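PDB 5L0L: LPG0439 HIT-related domain-containing protein, which is of unknown function but carries a HIT-like domain, the fold of histidine-triad nucleotide-binding enzymes, within a longer protein predicted to be membrane-anchored. Local coordinates for residues Asp45-Tyr49 with Ile142-Arg148; His14-Asp18 with Leu63-Phe67. All blocks are in the same frame, centred on the assembly; numbering follows the deposited sequence.

In the fold
Segments 45-49, 63-67 and 142-148 lie in loops adjoining strands of the six-stranded antiparallel sheet, while 14-18 lies in the connection that enters it from strand 3-5. The contacts are on opposite sides of the chain's centre, their own centres 28 Å apart and their nearest atoms about 12 Å apart. Contact 1 is the more buried and polar: residues 45-49, just before strand 51-58, are pinned to 142-148 by a tyrosine hydroxyl and a backbone bond. Contact 2, beyond the far end of that strand, is made mainly by van der Waals contacts of Ile17, Leu63 and Phe67, with two serine hydroxyls at its margins. The function is unknown, so neither contact can be tied to an active site.

Contact 1 of 2, residues Asp45-Tyr49 with Ile142-Arg148; sequences DCRGY and IAGVPLR
The hydroxyl of Tyr49 is gripped twice by the loop 142-148: it donates to Val145 O (OH to O 2.6 Å) and accepts from the backbone of Ile142 (N to OH 3.1 Å). Both partners belong to the ends of a type II beta turn, Ile142 to Val145, closed by its own bond from Val145 N to Ile142 O. Gly144 takes the third position, where such a turn needs a positive phi that glycine adopts easily. A phenol fits this place because one group serves as both donor and acceptor, while its ring is clasped between methyl groups. Leu147 CD1 sits almost over the ring centre, 3.8 Å from the Tyr49 centroid, and Ile142 CD1 lies over the opposite face, displaced toward the rim; both are CH-pi contacts. The Leu147 and Tyr49 side chains cross at about a right angle; chi1 of -177° turns CG of Leu147 away from its own backbone N and sets CD1 over the ring. Val145 O lies at the ring edge near its plane, and Val145 CG1 comes obliquely to 3.6 Å from Tyr49 CE1.

The backbones meet where Gly48 N donates to Leu147 O at 2.8 Å, the donor tilted 30° from the carbonyl plane. Nearby, the extended chain of Arg148 brings NH1 to 3.6 Å from Cys46 SG, and a water accepts from Arg148 NH1 while lying near both Cys46 O and Pro146 O. Asp45 builds an Asx turn to Arg47 N, and Arg47 grips its carboxylate side-on through NE and NH2, with NH2 also bonding Asp157 O.

Helix 176-194 packs against this cluster through Cys182 and Phe186, which touch both Tyr49 and Ile142, and its Glu178 holds Arg148 NH2 in a salt bridge. Thus the loop between strands 35-41 and 51-58 is fastened to the long loop that leads from strand 128-134 to this helix.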
loop_
_atom_site.group_PDB
_atom_site.type_symbol
_atom_site.label_atom_id
_atom_site.label_comp_id
_atom_site.label_asym_id
_atom_site.label_seq_id
_atom_site.Cartn_x
_atom_site.Cartn_y
_atom_site.Cartn_z
ATOM N N ASP A 45 -4.146 5.387 -17.167
ATOM C CA ASP A 45 -3.314 6.403 -16.573
ATOM C C ASP A 45 -1.850 5.958 -16.634
ATOM O O ASP A 45 -1.458 5.023 -15.945
ATOM C CB ASP A 45 -3.744 6.637 -15.117
ATOM C CG ASP A 45 -3.077 7.862 -14.496
ATOM O OD1 ASP A 45 -2.446 8.684 -15.216
ATOM O OD2 ASP A 45 -3.206 8.011 -13.260
ATOM N N CYS A 46 -1.061 6.667 -17.451
ATOM C CA CYS A 46 0.358 6.378 -17.625
ATOM C C CYS A 46 1.247 7.079 -16.640
ATOM O O CYS A 46 2.441 6.766 -16.568
ATOM C CB CYS A 46 0.822 6.741 -19.048
ATOM S SG CYS A 46 0.784 8.484 -19.482
ATOM N N ARG A 47 0.699 8.015 -15.852
ATOM C CA ARG A 47 1.536 8.761 -14.909
ATOM C C ARG A 47 2.233 7.821 -13.914
ATOM O O ARG A 47 1.612 6.883 -13.379
ATOM C CB ARG A 47 0.733 9.776 -14.117
ATOM C CG ARG A 47 0.058 10.840 -14.989
ATOM C CD ARG A 47 -0.800 11.769 -14.168
ATOM N NE ARG A 47 -1.812 10.998 -13.450
ATOM C CZ ARG A 47 -2.267 11.257 -12.226
ATOM N NH1 ARG A 47 -1.873 12.324 -11.546
ATOM N NH2 ARG A 47 -3.155 10.452 -11.697
ATOM N N GLY A 48 3.509 8.092 -13.668
ATOM C CA GLY A 48 4.314 7.310 -12.750
ATOM C C GLY A 48 4.540 5.851 -13.173
ATOM O O GLY A 48 4.943 5.035 -12.348
ATOM N N TYR A 49 4.298 5.547 -14.441
ATOM C CA TYR A 49 4.284 4.174 -14.945
ATOM C C TYR A 49 3.413 3.273 -14.055
ATOM O O TYR A 49 3.829 2.189 -13.675
ATOM C CB TYR A 49 5.725 3.613 -15.065
ATOM C CG TYR A 49 6.771 4.477 -15.749
ATOM C CD1 TYR A 49 6.443 5.382 -16.771
ATOM C CD2 TYR A 49 8.095 4.386 -15.384
ATOM C CE1 TYR A 49 7.418 6.153 -17.380
ATOM C CE2 TYR A 49 9.090 5.112 -16.024
ATOM C CZ TYR A 49 8.758 6.001 -17.010
ATOM O OH TYR A 49 9.715 6.757 -17.597
ATOM N N ILE A 142 12.353 5.537 -18.738
ATOM C CA ILE A 142 12.312 4.609 -19.867
ATOM C C ILE A 142 12.343 5.491 -21.112
ATOM O O ILE A 142 11.542 6.423 -21.217
ATOM C CB ILE A 142 11.044 3.772 -19.798
ATOM C CG1 ILE A 142 11.086 2.879 -18.548
ATOM C CG2 ILE A 142 10.866 2.963 -21.052
ATOM C CD1 ILE A 142 9.785 2.166 -18.247
ATOM N N ALA A 143 13.308 5.244 -22.015
ATOM C CA ALA A 143 13.503 6.111 -23.183
ATOM C C ALA A 143 12.212 6.329 -23.973
ATOM O O ALA A 143 11.490 5.382 -24.315
ATOM C CB ALA A 143 14.633 5.595 -24.094
ATOM N N GLY A 144 11.891 7.601 -24.192
ATOM C CA GLY A 144 10.702 8.022 -24.950
ATOM C C GLY A 144 9.462 8.172 -24.071
ATOM O O GLY A 144 8.394 8.556 -24.565
ATOM N N VAL A 145 9.571 7.888 -22.766
ATOM C CA VAL A 145 8.370 7.901 -21.910
ATOM C C VAL A 145 8.663 8.741 -20.653
ATOM O O VAL A 145 9.266 8.253 -19.707
ATOM C CB VAL A 145 7.934 6.480 -21.496
ATOM C CG1 VAL A 145 6.543 6.532 -20.855
ATOM C CG2 VAL A 145 7.982 5.471 -22.649
ATOM N N PRO A 146 8.204 9.996 -20.625
ATOM C CA PRO A 146 8.382 10.807 -19.415
ATOM C C PRO A 146 7.612 10.155 -18.264
ATOM O O PRO A 146 6.541 9.590 -18.487
ATOM C CB PRO A 146 7.725 12.156 -19.761
ATOM C CG PRO A 146 7.453 12.101 -21.205
ATOM C CD PRO A 146 7.495 10.712 -21.694
ATOM N N LEU A 147 8.171 10.231 -17.078
ATOM C CA LEU A 147 7.533 9.656 -15.913
ATOM C C LEU A 147 6.138 10.233 -15.672
ATOM O O LEU A 147 5.186 9.488 -15.463
ATOM C CB LEU A 147 8.416 9.872 -14.676
ATOM C CG LEU A 147 7.872 9.245 -13.367
ATOM C CD1 LEU A 147 7.896 7.724 -13.460
ATOM C CD2 LEU A 147 8.678 9.750 -12.165
ATOM N N ARG A 148 6.040 11.565 -15.737
ATOM C CA ARG A 148 4.829 12.306 -15.419
ATOM C C ARG A 148 4.446 12.142 -13.947
ATOM O O ARG A 148 5.195 11.549 -13.157
ATOM C CB ARG A 148 3.670 11.924 -16.365
ATOM C CG ARG A 148 4.023 12.115 -17.838
ATOM C CD ARG A 148 3.010 11.338 -18.651
ATOM N NE ARG A 148 3.162 11.579 -20.055
ATOM C CZ ARG A 148 3.638 10.730 -20.967
ATOM N NH1 ARG A 148 4.060 9.505 -20.684
ATOM N NH2 ARG A 148 3.717 11.171 -22.208
HETATM O O HOH W 1 4.246 8.088 -18.227
#

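Contact 2 of 2, residues His14-Asp18 with Leu63-Phe67; sequences HWSID and LSSAF
Ile17, in the loop between strands 3-5 and 25-31, packs against Leu63, Ser64 and Phe67, which belong to a short turn with a 3-10 segment at 64-65 that follows strand 51-58 of the HIT-like fold. Its CG1 comes to the edge of the Phe67 ring, near the ring plane, 3.9 Å from CZ, and the two side chains cross at about a right angle. CD1 of Ile17 continues past the ring to 3.6 Å from Ser64 OG. CG1 can reach the ring because it stands anti to the carbonyl carbon (chi1 -62°). Small Ser16 approaches the same ring obliquely, its OG 3.7 Å from Phe67 CZ. Nearer the backbone, Leu63 CD1 rests 3.6 Å from Ile17 O, a branched aliphatic group against the backbone.

Behind these contacts, backbone bonds shape each segment. His14 O takes both Ile17 N and Asp18 N, folding 14-18 into a tight turn, while Phe67 N bonds Ser64 O. Further out, Arg54 of strand 51-58 donates to Ser16 O and touches Leu63 and Phe67, and Tyr10 meets Phe67 edge-to-face. His14 is itself fixed by a bond from NE2 to Glu122 O, and its ND1 shares a hydrogen bond with Ser16 OG, ND1 to OG 2.6 Å.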
loop_
_atom_site.group_PDB
_atom_site.type_symbol
_atom_site.label_atom_id
_atom_site.label_comp_id
_atom_site.label_asym_id
_atom_site.label_seq_id
_atom_site.Cartn_x
_atom_site.Cartn_y
_atom_site.Cartn_z
ATOM N N HIS A 14 -16.489 -8.632 -20.052
ATOM C CA HIS A 14 -16.241 -7.489 -19.173
ATOM C C HIS A 14 -14.721 -7.421 -18.891
ATOM O O HIS A 14 -14.079 -8.452 -18.643
ATOM C CB HIS A 14 -17.046 -7.647 -17.872
ATOM C CG HIS A 14 -17.027 -6.441 -16.987
ATOM N ND1 HIS A 14 -16.212 -6.344 -15.877
ATOM C CD2 HIS A 14 -17.741 -5.291 -17.029
ATOM C CE1 HIS A 14 -16.408 -5.178 -15.288
ATOM N NE2 HIS A 14 -17.340 -4.525 -15.960
ATOM N N TRP A 15 -14.162 -6.216 -18.966
ATOM C CA TRP A 15 -12.709 -5.980 -18.808
ATOM C C TRP A 15 -12.082 -6.607 -17.536
ATOM O O TRP A 15 -10.899 -6.939 -17.513
ATOM C CB TRP A 15 -12.385 -4.463 -18.889
ATOM C CG TRP A 15 -13.078 -3.637 -17.858
ATOM C CD1 TRP A 15 -14.248 -2.940 -18.012
ATOM C CD2 TRP A 15 -12.660 -3.431 -16.494
ATOM N NE1 TRP A 15 -14.585 -2.315 -16.827
ATOM C CE2 TRP A 15 -13.630 -2.596 -15.881
ATOM C CE3 TRP A 15 -11.562 -3.872 -15.734
ATOM C CZ2 TRP A 15 -13.537 -2.192 -14.538
ATOM C CZ3 TRP A 15 -11.462 -3.469 -14.395
ATOM C CH2 TRP A 15 -12.451 -2.634 -13.812
ATOM N N SER A 16 -12.878 -6.741 -16.472
ATOM C CA SER A 16 -12.443 -7.390 -15.219
ATOM C C SER A 16 -12.077 -8.879 -15.372
ATOM O O SER A 16 -11.286 -9.408 -14.587
ATOM C CB SER A 16 -13.541 -7.252 -14.152
ATOM O OG SER A 16 -14.700 -7.979 -14.556
ATOM N N ILE A 17 -12.679 -9.546 -16.354
ATOM C CA ILE A 17 -12.416 -10.956 -16.614
ATOM C C ILE A 17 -11.470 -11.061 -17.803
ATOM O O ILE A 17 -10.441 -11.735 -17.703
ATOM C CB ILE A 17 -13.737 -11.758 -16.823
ATOM C CG1 ILE A 17 -14.591 -11.690 -15.533
ATOM C CG2 ILE A 17 -13.444 -13.212 -17.233
ATOM C CD1 ILE A 17 -15.943 -12.371 -15.609
ATOM N N ASP A 18 -11.798 -10.376 -18.905
ATOM C CA ASP A 18 -10.930 -10.328 -20.100
ATOM C C ASP A 18 -9.882 -9.226 -19.889
ATOM O O ASP A 18 -9.814 -8.233 -20.639
ATOM C CB ASP A 18 -11.758 -10.101 -21.376
ATOM C CG ASP A 18 -10.935 -10.255 -22.669
ATOM O OD1 ASP A 18 -9.779 -10.750 -22.639
ATOM O OD2 ASP A 18 -11.456 -9.856 -23.731
ATOM N N LEU A 63 -12.485 -16.627 -12.040
ATOM C CA LEU A 63 -12.147 -15.244 -11.684
ATOM C C LEU A 63 -13.310 -14.613 -10.940
ATOM O O LEU A 63 -13.090 -13.906 -9.970
ATOM C CB LEU A 63 -11.778 -14.395 -12.903
ATOM C CG LEU A 63 -10.602 -14.832 -13.796
ATOM C CD1 LEU A 63 -10.128 -13.670 -14.654
ATOM C CD2 LEU A 63 -9.448 -15.406 -13.016
ATOM N N SER A 64 -14.542 -14.905 -11.382
ATOM C CA SER A 64 -15.773 -14.406 -10.716
ATOM C C SER A 64 -15.906 -14.773 -9.269
ATOM O O SER A 64 -16.398 -13.964 -8.467
ATOM C CB SER A 64 -17.016 -14.887 -11.458
ATOM O OG SER A 64 -17.086 -14.144 -12.649
ATOM N N SER A 65 -15.449 -15.968 -8.901
ATOM C CA SER A 65 -15.564 -16.403 -7.515
ATOM C C SER A 65 -14.705 -15.525 -6.585
ATOM O O SER A 65 -14.911 -15.548 -5.392
ATOM C CB SER A 65 -15.162 -17.859 -7.331
ATOM O OG SER A 65 -13.774 -18.032 -7.564
ATOM N N ALA A 66 -13.731 -14.802 -7.150
ATOM C CA ALA A 66 -12.903 -13.859 -6.374
ATOM C C ALA A 66 -13.381 -12.398 -6.416
ATOM O O ALA A 66 -12.604 -11.486 -6.020
ATOM C CB ALA A 66 -11.459 -13.956 -6.838
ATOM N N PHE A 67 -14.619 -12.159 -6.864
ATOM C CA PHE A 67 -15.242 -10.841 -6.821
ATOM C C PHE A 67 -16.148 -10.703 -5.626
ATOM O O PHE A 67 -16.744 -11.687 -5.155
ATOM C CB PHE A 67 -16.116 -10.557 -8.048
ATOM C CG PHE A 67 -15.400 -10.534 -9.370
ATOM C CD1 PHE A 67 -14.027 -10.279 -9.484
ATOM C CD2 PHE A 67 -16.138 -10.723 -10.549
ATOM C CE1 PHE A 67 -13.417 -10.252 -10.734
ATOM C CE2 PHE A 67 -15.529 -10.702 -11.790
ATOM C CZ PHE A 67 -14.163 -10.447 -11.885
#